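Local coordinates for putative sugar binding protein (Bacteroides vulgatus ATCC 8482, PDB 3KEZ), which probably binds sugars at the bacterial outer membrane for nutrient uptake, as a calcium-containing member of the SusD family, at residues 66-71 with 424-429. Numbering follows the deposited sequence.
Sequences NYYRFN and HNTAYM
The CA atoms of Arg69 and Thr426 come nearest, 5.2 Å apart, where the end of a short helix faces an irregular loop; Phe70, with positive phi, closes that helix in a Schellman motif. Tyr68 makes the polar link. Its CG lies anti to the backbone N (chi1 163°), and the side chain extends so that its hydroxyl meets the loop. There OH shares a hydrogen bond of 2.8 Å with His424 ND1 and accepts one from Asn425 N at 2.9 Å, both partners lying in the plane of the Tyr68 ring. A phenol oxygen suits this place because it can act as donor or acceptor, and imidazole offers a ring nitrogen at the hydroxyl. Thr426 serves twice: its methyl CG2 packs 3.5 Å from Tyr68 OH, while OG1 accepts from Tyr428 N, two residues on, in an ST turn. Water 1 bridges the backbones, donating to Arg69 O at 2.6 Å and accepting from Ala427 N. Arg69 O also meets the edge of the Tyr428 ring, 3.3 Å from CD2. The same CD2 touches Phe70 CB at 3.7 Å, an apolar contact to which aromatic residues are suited; the rings meet obliquely, planes at 87°. Phe435 meets both rings, while Arg411 NH1 bonds to Tyr68 O and Tyr428 O. This is structural packing away from the calcium site, between the N-terminal part of the SusD-family chain and a loop late in the sequence. Tyr68 and His424 rest on strand 55-57, and the contact ties the end of helix 65-68 to the loop leading into strand 430-431.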
ATOM      1  N   ASN A  66      12.437  -0.653 -15.190  1.00 11.62           N
ATOM      2  CA  ASN A  66      12.466  -2.123 -15.239  1.00 10.92           C
ATOM      3  C   ASN A  66      11.192  -2.770 -14.631  1.00 11.14           C
ATOM      4  O   ASN A  66      10.749  -3.838 -15.087  1.00 10.20           O
ATOM      5  CB  ASN A  66      13.688  -2.671 -14.558  1.00 11.05           C
ATOM      6  CG  ASN A  66      14.951  -2.503 -15.384  1.00 13.68           C
ATOM      7  OD1 ASN A  66      14.934  -2.441 -16.623  1.00 17.72           O
ATOM      8  ND2 ASN A  66      16.057  -2.413 -14.690  1.00 15.91           N
ATOM      9  N   TYR A  67      10.578  -2.098 -13.661  1.00  9.37           N
ATOM     10  CA  TYR A  67       9.258  -2.547 -13.145  1.00  8.86           C
ATOM     11  C   TYR A  67       8.146  -2.365 -14.184  1.00 10.19           C
ATOM     12  O   TYR A  67       7.391  -3.294 -14.441  1.00  7.42           O
ATOM     13  CB  TYR A  67       8.884  -1.803 -11.865  1.00  8.76           C
ATOM     14  CG  TYR A  67       9.907  -2.001 -10.781  1.00 10.10           C
ATOM     15  CD1 TYR A  67      11.064  -1.213 -10.717  1.00  9.71           C
ATOM     16  CD2 TYR A  67       9.760  -3.023  -9.853  1.00 12.51           C
ATOM     17  CE1 TYR A  67      12.013  -1.409  -9.685  1.00 12.16           C
ATOM     18  CE2 TYR A  67      10.691  -3.223  -8.846  1.00 12.60           C
ATOM     19  CZ  TYR A  67      11.807  -2.420  -8.769  1.00  9.75           C
ATOM     20  OH  TYR A  67      12.709  -2.679  -7.766  1.00 12.01           O
ATOM     21  N   TYR A  68       8.041  -1.148 -14.747  1.00 13.52           N
ATOM     22  CA  TYR A  68       7.050  -0.820 -15.817  1.00 12.05           C
ATOM     23  C   TYR A  68       7.187  -1.754 -17.037  1.00 12.06           C
ATOM     24  O   TYR A  68       6.179  -2.217 -17.608  1.00 13.24           O
ATOM     25  CB  TYR A  68       7.189   0.661 -16.237  1.00 10.61           C
ATOM     26  CG  TYR A  68       6.549   1.014 -17.544  1.00  6.76           C
ATOM     27  CD1 TYR A  68       5.181   1.006 -17.686  1.00  8.69           C
ATOM     28  CD2 TYR A  68       7.320   1.377 -18.655  1.00  8.56           C
ATOM     29  CE1 TYR A  68       4.577   1.305 -18.912  1.00 10.07           C
ATOM     30  CE2 TYR A  68       6.727   1.691 -19.874  1.00 10.71           C
ATOM     31  CZ  TYR A  68       5.364   1.637 -20.003  1.00 11.79           C
ATOM     32  OH  TYR A  68       4.749   1.948 -21.210  1.00 11.91           O
ATOM     33  N   ARG A  69       8.422  -2.023 -17.443  1.00  8.21           N
ATOM     34  CA  ARG A  69       8.693  -2.822 -18.619  1.00 11.33           C
ATOM     35  C   ARG A  69       8.685  -4.334 -18.358  1.00 11.54           C
ATOM     36  O   ARG A  69       8.864  -5.125 -19.310  1.00 15.36           O
ATOM     37  CB  ARG A  69      10.047  -2.421 -19.256  1.00 12.07           C
ATOM     38  CG  ARG A  69      10.041  -1.056 -19.887  1.00 18.63           C
ATOM     39  CD  ARG A  69      11.352  -0.645 -20.513  1.00 21.04           C
ATOM     40  NE  ARG A  69      11.859  -1.650 -21.446  1.00 26.49           N
ATOM     41  CZ  ARG A  69      13.081  -2.184 -21.445  1.00 30.97           C
ATOM     42  NH1 ARG A  69      14.010  -1.814 -20.572  1.00 27.01           N
ATOM     43  NH2 ARG A  69      13.390  -3.105 -22.359  1.00 40.87           N
ATOM     44  N   PHE A  70       8.490  -4.724 -17.102  1.00 11.66           N
ATOM     45  CA  PHE A  70       8.659  -6.097 -16.662  1.00 13.24           C
ATOM     46  C   PHE A  70       9.949  -6.683 -17.209  1.00 14.01           C
ATOM     47  O   PHE A  70       9.945  -7.733 -17.856  1.00 16.25           O
ATOM     48  CB  PHE A  70       7.463  -6.941 -17.099  1.00 10.73           C
ATOM     49  CG  PHE A  70       6.193  -6.469 -16.534  1.00 11.33           C
ATOM     50  CD1 PHE A  70       5.826  -6.827 -15.240  1.00 12.94           C
ATOM     51  CD2 PHE A  70       5.358  -5.629 -17.265  1.00 10.29           C
ATOM     52  CE1 PHE A  70       4.645  -6.387 -14.715  1.00 13.74           C
ATOM     53  CE2 PHE A  70       4.187  -5.174 -16.732  1.00  5.88           C
ATOM     54  CZ  PHE A  70       3.819  -5.568 -15.460  1.00  6.81           C
ATOM     55  N   ASN A  71      11.047  -5.990 -16.948  1.00 13.69           N
ATOM     56  CA  ASN A  71      12.327  -6.298 -17.552  1.00 13.07           C
ATOM     57  C   ASN A  71      13.255  -7.083 -16.639  1.00 14.15           C
ATOM     58  O   ASN A  71      14.422  -7.249 -16.974  1.00 16.32           O
ATOM     59  CB  ASN A  71      13.026  -4.981 -17.947  1.00 12.65           C
ATOM     60  CG  ASN A  71      14.103  -5.177 -18.968  1.00 16.19           C
ATOM     61  OD1 ASN A  71      13.917  -5.921 -19.921  1.00 18.22           O
ATOM     62  ND2 ASN A  71      15.244  -4.494 -18.789  1.00 12.99           N
ATOM     63  N   HIS A 424       3.363   4.980 -24.133  1.00 12.38           N
ATOM     64  CA  HIS A 424       3.833   3.669 -23.686  1.00 12.16           C
ATOM     65  C   HIS A 424       5.119   3.244 -24.423  1.00 13.31           C
ATOM     66  O   HIS A 424       5.369   3.628 -25.573  1.00 13.35           O
ATOM     67  CB  HIS A 424       2.731   2.616 -23.777  1.00 10.58           C
ATOM     68  CG  HIS A 424       1.712   2.739 -22.696  1.00 12.91           C
ATOM     69  ND1 HIS A 424       1.963   2.383 -21.387  1.00 16.77           N
ATOM     70  CD2 HIS A 424       0.454   3.234 -22.719  1.00 17.30           C
ATOM     71  CE1 HIS A 424       0.892   2.634 -20.655  1.00 21.07           C
ATOM     72  NE2 HIS A 424      -0.045   3.139 -21.442  1.00 12.63           N
ATOM     73  N   ASN A 425       5.964   2.486 -23.742  1.00 13.58           N
ATOM     74  CA  ASN A 425       7.169   1.947 -24.366  1.00 12.75           C
ATOM     75  C   ASN A 425       7.504   0.648 -23.656  1.00 13.20           C
ATOM     76  O   ASN A 425       8.356   0.591 -22.779  1.00 14.76           O
ATOM     77  CB  ASN A 425       8.332   2.950 -24.261  1.00 14.55           C
ATOM     78  CG  ASN A 425       9.560   2.485 -24.976  1.00 17.06           C
ATOM     79  OD1 ASN A 425       9.536   1.510 -25.740  1.00 17.17           O
ATOM     80  ND2 ASN A 425      10.653   3.200 -24.766  1.00 24.39           N
ATOM     81  N   THR A 426       6.773  -0.391 -24.021  1.00 14.69           N
ATOM     82  CA  THR A 426       6.861  -1.671 -23.365  1.00 13.83           C
ATOM     83  C   THR A 426       6.399  -2.786 -24.327  1.00 12.05           C
ATOM     84  O   THR A 426       5.542  -2.565 -25.180  1.00 12.95           O
ATOM     85  CB  THR A 426       5.997  -1.646 -22.104  1.00 15.30           C
ATOM     86  OG1 THR A 426       6.070  -2.909 -21.434  1.00 12.76           O
ATOM     87  CG2 THR A 426       4.569  -1.343 -22.474  1.00 13.05           C
ATOM     88  N   ALA A 427       6.970  -3.977 -24.155  1.00 15.97           N
ATOM     89  CA  ALA A 427       6.547  -5.190 -24.851  1.00 15.57           C
ATOM     90  C   ALA A 427       5.243  -5.720 -24.283  1.00 13.54           C
ATOM     91  O   ALA A 427       4.588  -6.542 -24.911  1.00 15.83           O
ATOM     92  CB  ALA A 427       7.597  -6.248 -24.706  1.00 16.79           C
ATOM     93  N   TYR A 428       4.867  -5.262 -23.095  1.00 13.09           N
ATOM     94  CA  TYR A 428       3.736  -5.870 -22.365  1.00 13.21           C
ATOM     95  C   TYR A 428       2.558  -4.904 -22.154  1.00 12.40           C
ATOM     96  O   TYR A 428       2.557  -4.090 -21.210  1.00 13.80           O
ATOM     97  CB  TYR A 428       4.235  -6.423 -21.020  1.00 12.28           C
ATOM     98  CG  TYR A 428       5.367  -7.420 -21.117  1.00 11.17           C
ATOM     99  CD1 TYR A 428       5.172  -8.685 -21.662  1.00 16.09           C
ATOM    100  CD2 TYR A 428       6.656  -7.085 -20.684  1.00  9.03           C
ATOM    101  CE1 TYR A 428       6.215  -9.591 -21.749  1.00 14.21           C
ATOM    102  CE2 TYR A 428       7.708  -7.995 -20.777  1.00 13.66           C
ATOM    103  CZ  TYR A 428       7.462  -9.238 -21.311  1.00 15.92           C
ATOM    104  OH  TYR A 428       8.461 -10.148 -21.381  1.00 16.79           O
HETATM  105  N   MSE A 429       1.549  -5.018 -23.023  1.00 11.20           N
HETATM  106  CA  MSE A 429       0.414  -4.112 -23.040  1.00 14.48           C
HETATM  107  C   MSE A 429      -0.871  -4.690 -22.407  1.00 14.81           C
HETATM  108  O   MSE A 429      -1.694  -3.941 -21.902  1.00 14.56           O
HETATM  109  CB  MSE A 429       0.169  -3.605 -24.450  1.00 13.35           C
HETATM  110  CG  MSE A 429       1.383  -2.817 -25.049  1.00 18.88           C
HETATM  111 SE   MSE A 429       1.561  -1.092 -24.239  0.75  5.78          SE
HETATM  112  CE  MSE A 429      -0.031  -0.232 -24.941  1.00 10.75           C
TER
HETATM  113  O   HOH W   1       8.673  -4.216 -21.711  1.00 12.33           O